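Local structure of polysaccharide deacetylase (Ammonifex degensii, 4WCJ) at residues T74-E77 and A78-Y81; F109-L112 and K113-I117; R178-L181 and F182-T186. The protein probably removes N-acetyl groups from poly-beta-1,6-N-acetyl-D-glucosamine as a zinc-binding family 4 carbohydrate esterase. All blocks are in the same frame, centred on the assembly; numbering follows the deposited sequence.

Interaction 1: residues T74-E77 and A78-Y81; sequences TPQE and AEDY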
ATOM      1  N   THR A  74      10.334   6.155   4.359  1.00 46.67           N
ATOM      2  CA  THR A  74       8.996   6.701   4.605  1.00 43.02           C
ATOM      3  C   THR A  74       8.270   6.910   3.281  1.00 46.43           C
ATOM      4  O   THR A  74       8.909   6.991   2.231  1.00 45.73           O
ATOM      5  CB  THR A  74       9.040   8.055   5.367  1.00 43.75           C
ATOM      6  OG1 THR A  74       9.670   9.045   4.546  1.00 45.85           O
ATOM      7  CG2 THR A  74       9.791   7.924   6.683  1.00 47.69           C
ATOM      8  N   PRO A  75       6.930   6.990   3.315  1.00 41.90           N
ATOM      9  CA  PRO A  75       6.235   7.308   2.065  1.00 39.78           C
ATOM     10  C   PRO A  75       6.729   8.615   1.422  1.00 42.20           C
ATOM     11  O   PRO A  75       6.871   8.660   0.200  1.00 45.42           O
ATOM     12  CB  PRO A  75       4.770   7.411   2.503  1.00 35.97           C
ATOM     13  CG  PRO A  75       4.677   6.472   3.655  1.00 35.99           C
ATOM     14  CD  PRO A  75       5.984   6.670   4.400  1.00 38.48           C
ATOM     15  N   GLN A  76       6.990   9.648   2.222  1.00 42.69           N
ATOM     16  CA  GLN A  76       7.539  10.896   1.693  1.00 47.35           C
ATOM     17  C   GLN A  76       8.898  10.680   1.036  1.00 46.63           C
ATOM     18  O   GLN A  76       9.167  11.219  -0.038  1.00 48.00           O
ATOM     19  CB  GLN A  76       7.667  11.950   2.796  1.00 54.38           C
ATOM     20  CG  GLN A  76       6.709  13.123   2.648  1.00 58.55           C
ATOM     21  CD  GLN A  76       6.832  13.800   1.300  1.00 60.69           C
ATOM     22  OE1 GLN A  76       7.935  14.056   0.819  1.00 61.41           O
ATOM     23  NE2 GLN A  76       5.693  14.074   0.668  1.00 61.02           N
ATOM     24  N   GLU A  77       9.754   9.901   1.691  1.00 47.52           N
ATOM     25  CA  GLU A  77      11.075   9.586   1.151  1.00 50.12           C
ATOM     26  C   GLU A  77      10.939   8.858  -0.179  1.00 49.90           C
ATOM     27  O   GLU A  77      11.675   9.137  -1.129  1.00 51.96           O
ATOM     28  CB  GLU A  77      11.886   8.739   2.143  1.00 52.57           C
ATOM     29  CG  GLU A  77      12.570   9.559   3.232  1.00 52.38           C
ATOM     30  CD  GLU A  77      13.245   8.714   4.302  1.00 52.88           C
ATOM     31  OE1 GLU A  77      12.862   7.546   4.492  1.00 54.80           O
ATOM     32  OE2 GLU A  77      14.165   9.231   4.972  1.00 57.63           O
ATOM     33  N   ALA A  78       9.977   7.943  -0.237  1.00 47.44           N
ATOM     34  CA  ALA A  78       9.740   7.165  -1.448  1.00 47.04           C
ATOM     35  C   ALA A  78       9.334   8.069  -2.600  1.00 47.41           C
ATOM     36  O   ALA A  78       9.796   7.891  -3.733  1.00 48.79           O
ATOM     37  CB  ALA A  78       8.671   6.104  -1.203  1.00 44.20           C
ATOM     38  N   GLU A  79       8.465   9.033  -2.308  1.00 46.24           N
ATOM     39  CA  GLU A  79       7.980   9.957  -3.325  1.00 52.88           C
ATOM     40  C   GLU A  79       9.107  10.836  -3.830  1.00 53.94           C
ATOM     41  O   GLU A  79       9.246  11.049  -5.030  1.00 53.75           O
ATOM     42  CB  GLU A  79       6.854  10.845  -2.792  1.00 47.99           C
ATOM     43  CG  GLU A  79       6.208  11.699  -3.889  1.00 47.98           C
ATOM     44  CD  GLU A  79       5.335  12.803  -3.332  1.00 50.07           C
ATOM     45  OE1 GLU A  79       5.227  13.863  -3.989  1.00 56.36           O
ATOM     46  OE2 GLU A  79       4.753  12.606  -2.244  1.00 43.54           O
ATOM     47  N   ASP A  80       9.904  11.358  -2.908  1.00 50.94           N
ATOM     48  CA  ASP A  80      11.016  12.199  -3.306  1.00 53.92           C
ATOM     49  C   ASP A  80      12.089  11.377  -4.029  1.00 55.80           C
ATOM     50  O   ASP A  80      12.763  11.884  -4.923  1.00 58.00           O
ATOM     51  CB  ASP A  80      11.600  12.921  -2.093  1.00 54.97           C
ATOM     52  CG  ASP A  80      10.641  13.931  -1.506  1.00 59.33           C
ATOM     53  OD1 ASP A  80       9.751  14.402  -2.244  1.00 61.91           O
ATOM     54  OD2 ASP A  80      10.766  14.245  -0.308  1.00 56.44           O
ATOM     55  N   TYR A  81      12.230  10.108  -3.655  1.00 55.07           N
ATOM     56  CA  TYR A  81      13.200   9.235  -4.306  1.00 56.92           C
ATOM     57  C   TYR A  81      12.793   8.937  -5.740  1.00 56.43           C
ATOM     58  O   TYR A  81      13.565   9.153  -6.669  1.00 58.64           O
ATOM     59  CB  TYR A  81      13.361   7.926  -3.533  1.00 55.65           C
ATOM     60  CG  TYR A  81      14.263   6.914  -4.209  1.00 57.13           C
ATOM     61  CD1 TYR A  81      15.634   7.100  -4.256  1.00 60.02           C
ATOM     62  CD2 TYR A  81      13.739   5.765  -4.789  1.00 55.67           C
ATOM     63  CE1 TYR A  81      16.464   6.174  -4.866  1.00 61.42           C
ATOM     64  CE2 TYR A  81      14.563   4.830  -5.405  1.00 57.06           C
ATOM     65  CZ  TYR A  81      15.922   5.042  -5.439  1.00 59.92           C
ATOM     66  OH  TYR A  81      16.752   4.129  -6.035  1.00 61.36           O
TER
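Four backbone bonds tie 74-77 to 78-81 in the i to i+4 pattern of an alpha helix: Ala-78 N donates to Thr-74 O at 2.9 Å, Glu-79 N to Pro-75 O, Asp-80 N to Gln-76 O, and Tyr-81 N to Glu-77 O at 2.8 Å. Side-chain bonds finish the helix start. Thr-74 OG1 accepts from Glu-77 N at 3.0 Å, and Glu-77 OE1 accepts in return from Thr-74 N at 2.9 Å, on the anti side of the carboxylate and tilted somewhat out of its plane. Glu-77 manages this because its CG stands beside its own backbone N (chi1 -82°) and the chain runs extended beyond it. This reciprocal pair is a capping box, with Thr-74 as N-cap, and it opens the helix of the beta-alpha-beta unit formed by strand 71-72, helix 75-82 and strand 91-99. Polar side chains gather on another flank. Gln-76 bends at chi2, which lays its amide alongside Glu-79 and brings OE1 within 3.1 Å of Asp-80 OD2, two acceptors that do not bond. The acidic ends are held from outside: Glu-79 by Arg-202 and Tyr-203, Asp-80 by Arg-85. Apolar packing faces inward, where Ala-78 and Tyr-81 both rest on Leu-37 and also meet strand 91-99, Ala-78 at Leu-94 and Tyr-81 at Leu-92.

Interaction 2: residues F109-L112 and K113-I117; sequences FPVL and KKRKI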
ATOM      1  N   PHE A 109       0.975  -3.385  13.595  1.00 28.28           N
ATOM      2  CA  PHE A 109       1.418  -2.119  14.184  1.00 30.02           C
ATOM      3  C   PHE A 109       2.412  -2.255  15.358  1.00 35.00           C
ATOM      4  O   PHE A 109       3.394  -1.506  15.403  1.00 38.37           O
ATOM      5  CB  PHE A 109       0.197  -1.301  14.627  1.00 29.37           C
ATOM      6  CG  PHE A 109       0.541   0.048  15.221  1.00 33.53           C
ATOM      7  CD1 PHE A 109       1.352   0.940  14.537  1.00 34.60           C
ATOM      8  CD2 PHE A 109       0.015   0.435  16.442  1.00 33.88           C
ATOM      9  CE1 PHE A 109       1.659   2.174  15.068  1.00 34.49           C
ATOM     10  CE2 PHE A 109       0.311   1.680  16.982  1.00 37.18           C
ATOM     11  CZ  PHE A 109       1.136   2.551  16.295  1.00 36.84           C
ATOM     12  N   PRO A 110       2.169  -3.184  16.312  1.00 36.57           N
ATOM     13  CA  PRO A 110       3.159  -3.316  17.392  1.00 41.99           C
ATOM     14  C   PRO A 110       4.539  -3.749  16.894  1.00 42.89           C
ATOM     15  O   PRO A 110       5.556  -3.261  17.403  1.00 40.01           O
ATOM     16  CB  PRO A 110       2.549  -4.390  18.299  1.00 42.28           C
ATOM     17  CG  PRO A 110       1.075  -4.296  18.043  1.00 40.87           C
ATOM     18  CD  PRO A 110       0.970  -4.002  16.578  1.00 36.62           C
ATOM     19  N   VAL A 111       4.560  -4.647  15.914  1.00 43.88           N
ATOM     20  CA  VAL A 111       5.803  -5.098  15.293  1.00 43.45           C
ATOM     21  C   VAL A 111       6.526  -3.916  14.655  1.00 38.93           C
ATOM     22  O   VAL A 111       7.723  -3.725  14.866  1.00 38.97           O
ATOM     23  CB  VAL A 111       5.544  -6.192  14.212  1.00 38.59           C
ATOM     24  CG1 VAL A 111       6.809  -6.477  13.429  1.00 39.57           C
ATOM     25  CG2 VAL A 111       5.005  -7.469  14.843  1.00 39.11           C
ATOM     26  N   LEU A 112       5.782  -3.125  13.880  1.00 36.75           N
ATOM     27  CA  LEU A 112       6.321  -1.961  13.185  1.00 36.31           C
ATOM     28  C   LEU A 112       6.785  -0.877  14.153  1.00 38.01           C
ATOM     29  O   LEU A 112       7.805  -0.224  13.931  1.00 40.07           O
ATOM     30  CB  LEU A 112       5.274  -1.378  12.237  1.00 35.60           C
ATOM     31  CG  LEU A 112       4.928  -2.318  11.084  1.00 36.50           C
ATOM     32  CD1 LEU A 112       3.579  -1.955  10.455  1.00 33.49           C
ATOM     33  CD2 LEU A 112       6.040  -2.290  10.038  1.00 40.76           C
ATOM     34  N   LYS A 113       6.002  -0.668  15.202  1.00 34.00           N
ATOM     35  CA  LYS A 113       6.295   0.391  16.162  1.00 35.57           C
ATOM     36  C   LYS A 113       7.558   0.058  16.946  1.00 40.92           C
ATOM     37  O   LYS A 113       8.417   0.915  17.153  1.00 44.96           O
ATOM     38  CB  LYS A 113       5.106   0.599  17.101  1.00 39.79           C
ATOM     39  CG  LYS A 113       5.269   1.767  18.068  1.00 48.11           C
ATOM     40  CD  LYS A 113       3.933   2.177  18.673  1.00 54.41           C
ATOM     41  CE  LYS A 113       3.375   1.106  19.601  1.00 58.50           C
ATOM     42  NZ  LYS A 113       2.087   1.527  20.229  1.00 59.44           N
ATOM     43  N   LYS A 114       7.676  -1.199  17.361  1.00 42.70           N
ATOM     44  CA  LYS A 114       8.813  -1.642  18.167  1.00 47.04           C
ATOM     45  C   LYS A 114      10.107  -1.604  17.355  1.00 51.25           C
ATOM     46  O   LYS A 114      11.200  -1.647  17.914  1.00 53.46           O
ATOM     47  CB  LYS A 114       8.554  -3.050  18.715  1.00 49.27           C
ATOM     48  CG  LYS A 114       9.455  -3.466  19.871  1.00 55.77           C
ATOM     49  CD  LYS A 114       8.953  -4.728  20.581  1.00 57.35           C
ATOM     50  CE  LYS A 114       9.046  -5.974  19.701  1.00 59.59           C
ATOM     51  NZ  LYS A 114       7.902  -6.122  18.735  1.00 60.19           N
ATOM     52  N   ARG A 115       9.968  -1.523  16.032  1.00 44.99           N
ATOM     53  CA  ARG A 115      11.111  -1.409  15.127  1.00 43.42           C
ATOM     54  C   ARG A 115      11.214  -0.031  14.477  1.00 38.85           C
ATOM     55  O   ARG A 115      12.148   0.226  13.719  1.00 41.04           O
ATOM     56  CB  ARG A 115      11.027  -2.485  14.039  1.00 41.86           C
ATOM     57  CG  ARG A 115      11.299  -3.874  14.563  1.00 44.55           C
ATOM     58  CD  ARG A 115      10.703  -4.952  13.682  1.00 43.54           C
ATOM     59  NE  ARG A 115      10.963  -6.274  14.244  1.00 46.19           N
ATOM     60  CZ  ARG A 115      10.289  -6.796  15.263  1.00 46.42           C
ATOM     61  NH1 ARG A 115      10.605  -8.003  15.713  1.00 50.55           N
ATOM     62  NH2 ARG A 115       9.306  -6.109  15.841  1.00 42.31           N
ATOM     63  N   LYS A 116      10.261   0.851  14.782  1.00 38.87           N
ATOM     64  CA  LYS A 116      10.226   2.206  14.218  1.00 39.18           C
ATOM     65  C   LYS A 116      10.198   2.207  12.689  1.00 41.53           C
ATOM     66  O   LYS A 116      10.791   3.077  12.050  1.00 41.60           O
ATOM     67  CB  LYS A 116      11.421   3.037  14.702  1.00 44.74           C
ATOM     68  CG  LYS A 116      11.374   3.444  16.159  1.00 47.67           C
ATOM     69  CD  LYS A 116      12.574   4.312  16.490  1.00 52.55           C
ATOM     70  CE  LYS A 116      12.837   4.366  17.980  1.00 56.71           C
ATOM     71  NZ  LYS A 116      14.156   4.987  18.275  1.00 62.98           N
ATOM     72  N   ILE A 117       9.510   1.223  12.118  1.00 40.48           N
ATOM     73  CA  ILE A 117       9.390   1.102  10.670  1.00 40.19           C
ATOM     74  C   ILE A 117       8.128   1.797  10.161  1.00 35.87           C
ATOM     75  O   ILE A 117       7.003   1.437  10.534  1.00 34.06           O
ATOM     76  CB  ILE A 117       9.387  -0.380  10.235  1.00 39.29           C
ATOM     77  CG1 ILE A 117      10.755  -1.007  10.507  1.00 42.48           C
ATOM     78  CG2 ILE A 117       9.025  -0.509   8.758  1.00 36.65           C
ATOM     79  CD1 ILE A 117      10.778  -2.512  10.389  1.00 42.63           C
TER
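Val-111 and Arg-115 meet on the packed side of this helix end. Arg-115 NH2 donates to Val-111 O at 3.0 Å, the oxygen lying at the edge of the guanidinium and in its plane, while Val-111 CG1 sits over one face, 3.5 Å from NH2. The chain of Arg-115 leaves with CG beside the backbone N (chi1 -71°), runs extended to NE, then turns at chi4 (78°) to fold NH2 back over the helix. Asp-63 of helix 55-67 takes NE in a salt bridge. With an alanine here, Val-111 O would probably lose its side-chain donor and Asp-63 this salt bridge, opening a gap over CG1. Also buried, Leu-112 CD2 packs against Ile-117 CG2 at 3.7 Å, the two side chains nearly at right angles, and Leu-112 touches Phe-119. The looser side belongs to the lysines. Exposed Lys-113 bends at chi3 and carries its aliphatic CD to 3.7 Å from Phe-109 CZ. Ile-117 N bonds Leu-112 O at 2.9 Å and Lys-116 N bonds Lys-113 O; with Lys-116 at positive phi (57°), these bonds make a Schellman motif, which ends helix 102-114 and turns the chain toward strand 119-123.

Interaction 3: residues R178-L181 and F182-T186; sequences RERL and FAEDT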
ATOM      1  N   ARG A 178     -17.691   3.551 -16.737  1.00 57.04           N
ATOM      2  CA  ARG A 178     -17.582   3.681 -15.288  1.00 54.44           C
ATOM      3  C   ARG A 178     -16.576   4.749 -14.858  1.00 50.79           C
ATOM      4  O   ARG A 178     -16.297   4.886 -13.665  1.00 45.73           O
ATOM      5  CB  ARG A 178     -17.195   2.338 -14.658  1.00 53.04           C
ATOM      6  CG  ARG A 178     -18.346   1.565 -14.021  1.00 53.70           C
ATOM      7  CD  ARG A 178     -19.234   0.885 -15.044  1.00 60.07           C
ATOM      8  NE  ARG A 178     -20.161  -0.043 -14.397  1.00 65.48           N
ATOM      9  CZ  ARG A 178     -20.963  -0.884 -15.046  1.00 70.71           C
ATOM     10  NH1 ARG A 178     -21.769  -1.688 -14.363  1.00 75.21           N
ATOM     11  NH2 ARG A 178     -20.960  -0.926 -16.374  1.00 69.89           N
ATOM     12  N   GLU A 179     -16.034   5.507 -15.811  1.00 51.68           N
ATOM     13  CA  GLU A 179     -15.011   6.509 -15.482  1.00 49.96           C
ATOM     14  C   GLU A 179     -15.561   7.627 -14.599  1.00 47.14           C
ATOM     15  O   GLU A 179     -14.843   8.175 -13.762  1.00 46.93           O
ATOM     16  CB  GLU A 179     -14.385   7.104 -16.752  1.00 54.81           C
ATOM     17  CG  GLU A 179     -15.320   7.247 -17.925  1.00 63.94           C
ATOM     18  CD  GLU A 179     -15.325   6.019 -18.814  1.00 68.12           C
ATOM     19  OE1 GLU A 179     -16.120   5.100 -18.546  1.00 66.31           O
ATOM     20  OE2 GLU A 179     -14.536   5.973 -19.783  1.00 72.83           O
ATOM     21  N   ARG A 180     -16.838   7.949 -14.777  1.00 49.77           N
ATOM     22  CA  ARG A 180     -17.509   8.930 -13.930  1.00 50.76           C
ATOM     23  C   ARG A 180     -17.614   8.418 -12.494  1.00 55.58           C
ATOM     24  O   ARG A 180     -17.254   9.122 -11.546  1.00 47.47           O
ATOM     25  CB  ARG A 180     -18.896   9.246 -14.488  1.00 57.02           C
ATOM     26  CG  ARG A 180     -19.766  10.142 -13.617  1.00 63.12           C
ATOM     27  CD  ARG A 180     -21.115  10.349 -14.294  1.00 72.28           C
ATOM     28  NE  ARG A 180     -22.076  11.078 -13.470  1.00 76.60           N
ATOM     29  CZ  ARG A 180     -23.298  11.409 -13.877  1.00 80.25           C
ATOM     30  NH1 ARG A 180     -24.115  12.073 -13.069  1.00 81.87           N
ATOM     31  NH2 ARG A 180     -23.705  11.077 -15.097  1.00 83.17           N
ATOM     32  N   LEU A 181     -18.103   7.189 -12.350  1.00 48.63           N
ATOM     33  CA  LEU A 181     -18.242   6.549 -11.046  1.00 47.15           C
ATOM     34  C   LEU A 181     -16.905   6.486 -10.321  1.00 44.76           C
ATOM     35  O   LEU A 181     -16.839   6.676  -9.101  1.00 42.46           O
ATOM     36  CB  LEU A 181     -18.828   5.140 -11.201  1.00 51.80           C
ATOM     37  CG  LEU A 181     -18.799   4.234  -9.961  1.00 54.84           C
ATOM     38  CD1 LEU A 181     -19.677   4.796  -8.847  1.00 59.42           C
ATOM     39  CD2 LEU A 181     -19.195   2.795 -10.294  1.00 55.54           C
ATOM     40  N   PHE A 182     -15.839   6.225 -11.071  1.00 43.30           N
ATOM     41  CA  PHE A 182     -14.514   6.138 -10.463  1.00 39.65           C
ATOM     42  C   PHE A 182     -14.046   7.495  -9.961  1.00 42.54           C
ATOM     43  O   PHE A 182     -13.412   7.599  -8.907  1.00 39.48           O
ATOM     44  CB  PHE A 182     -13.489   5.579 -11.449  1.00 39.06           C
ATOM     45  CG  PHE A 182     -12.101   5.496 -10.882  1.00 37.56           C
ATOM     46  CD1 PHE A 182     -11.757   4.462 -10.021  1.00 41.26           C
ATOM     47  CD2 PHE A 182     -11.147   6.452 -11.192  1.00 38.06           C
ATOM     48  CE1 PHE A 182     -10.485   4.381  -9.485  1.00 41.28           C
ATOM     49  CE2 PHE A 182      -9.878   6.376 -10.668  1.00 38.04           C
ATOM     50  CZ  PHE A 182      -9.542   5.339  -9.801  1.00 40.78           C
ATOM     51  N   ALA A 183     -14.353   8.532 -10.732  1.00 44.19           N
ATOM     52  CA  ALA A 183     -13.963   9.884 -10.367  1.00 43.79           C
ATOM     53  C   ALA A 183     -14.694  10.321  -9.102  1.00 45.35           C
ATOM     54  O   ALA A 183     -14.092  10.916  -8.208  1.00 41.41           O
ATOM     55  CB  ALA A 183     -14.239  10.845 -11.505  1.00 44.16           C
ATOM     56  N   GLU A 184     -15.988  10.015  -9.032  1.00 43.05           N
ATOM     57  CA  GLU A 184     -16.815  10.445  -7.910  1.00 44.79           C
ATOM     58  C   GLU A 184     -16.409   9.714  -6.635  1.00 41.05           C
ATOM     59  O   GLU A 184     -16.321  10.314  -5.560  1.00 40.36           O
ATOM     60  CB  GLU A 184     -18.296  10.220  -8.220  1.00 46.88           C
ATOM     61  CG  GLU A 184     -18.904  11.348  -9.053  1.00 53.43           C
ATOM     62  CD  GLU A 184     -20.077  10.904  -9.910  1.00 60.20           C
ATOM     63  OE1 GLU A 184     -20.326   9.679 -10.008  1.00 60.78           O
ATOM     64  OE2 GLU A 184     -20.746  11.790 -10.493  1.00 64.02           O
ATOM     65  N   ASP A 185     -16.148   8.420  -6.772  1.00 39.80           N
ATOM     66  CA  ASP A 185     -15.710   7.597  -5.647  1.00 37.59           C
ATOM     67  C   ASP A 185     -14.373   8.077  -5.099  1.00 35.02           C
ATOM     68  O   ASP A 185     -14.176   8.159  -3.887  1.00 35.46           O
ATOM     69  CB  ASP A 185     -15.609   6.139  -6.086  1.00 37.33           C
ATOM     70  CG  ASP A 185     -15.156   5.221  -4.976  1.00 35.59           C
ATOM     71  OD1 ASP A 185     -13.930   5.051  -4.820  1.00 35.39           O
ATOM     72  OD2 ASP A 185     -16.027   4.660  -4.279  1.00 36.74           O
ATOM     73  N   THR A 186     -13.451   8.388  -6.002  1.00 34.87           N
ATOM     74  CA  THR A 186     -12.131   8.882  -5.610  1.00 32.83           C
ATOM     75  C   THR A 186     -12.230  10.210  -4.878  1.00 33.05           C
ATOM     76  O   THR A 186     -11.556  10.414  -3.869  1.00 38.09           O
ATOM     77  CB  THR A 186     -11.195   9.024  -6.834  1.00 36.63           C
ATOM     78  OG1 THR A 186     -11.103   7.761  -7.505  1.00 39.04           O
ATOM     79  CG2 THR A 186      -9.802   9.443  -6.394  1.00 37.35           C
TER
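With CG opposite the backbone N (chi1 174°) and every later torsion also extended, Arg-180 is stretched almost straight, while Glu-184, one turn on, swings its CG to the side of its own N (chi1 -83°) and reaches back along the helix. The carboxylate thus comes up to the arginine part-way along its length: Glu-184 OE2 meets Arg-180 NE at 3.3 Å, at the edge of the guanidinium and near its plane. The N-H points almost directly at OE2 (169°), yet the bond is long and weak, part of a salt bridge on the exposed flank. The two planes are turned well apart, and one oxygen, OE2, makes the bond, so the pairing is not bidentate; both carboxylate oxygens also lie against Arg-180 CG. Alongside, the backbone makes the regular bonds of a first helical turn, from Phe-182 N to Arg-178 O, where Arg-178 is the N-cap, through Asp-185 N to Leu-181 O at 3.0 Å. Phe-182 O is gripped twice, by Thr-186 N and by Thr-186 OG1 at 2.7 Å, from opposite faces of the carbonyl plane. The same hydroxyl oxygen stands 3.6 Å above the centre of the Phe-182 ring. The carboxylate of Asp-185 accepts from Tyr-159 N through OD1 and from Asp-160 N through OD2, holding the loop between the zinc ligands His-157 and His-162. On another side, Phe-182, Ala-183 and Thr-186 pack helix 179-197 against helix 213-221, with Phe-182 on Thr-215 and Ile-218.

In the fold
All three contacts are local to single helices around the beta-alpha barrel. Interactions 1 and 2 lie in series on two successive beta-alpha-beta units that share strand 91-99, which ends at the zinc ligand Asp-99; their centres are about 19 Å apart and their nearest atoms about 7 Å. Interaction 3 is remote from both, its centre about 27 Å from that of interaction 1 and about 35 Å from that of interaction 2, with interactions 2 and 3 on opposite sides of the chain's centre. Interaction 3 approaches the metal site, the side chain of Asp-185 lying about 8 Å from that of His-162 and about 12 Å from the zinc ion; the other two lie away from it.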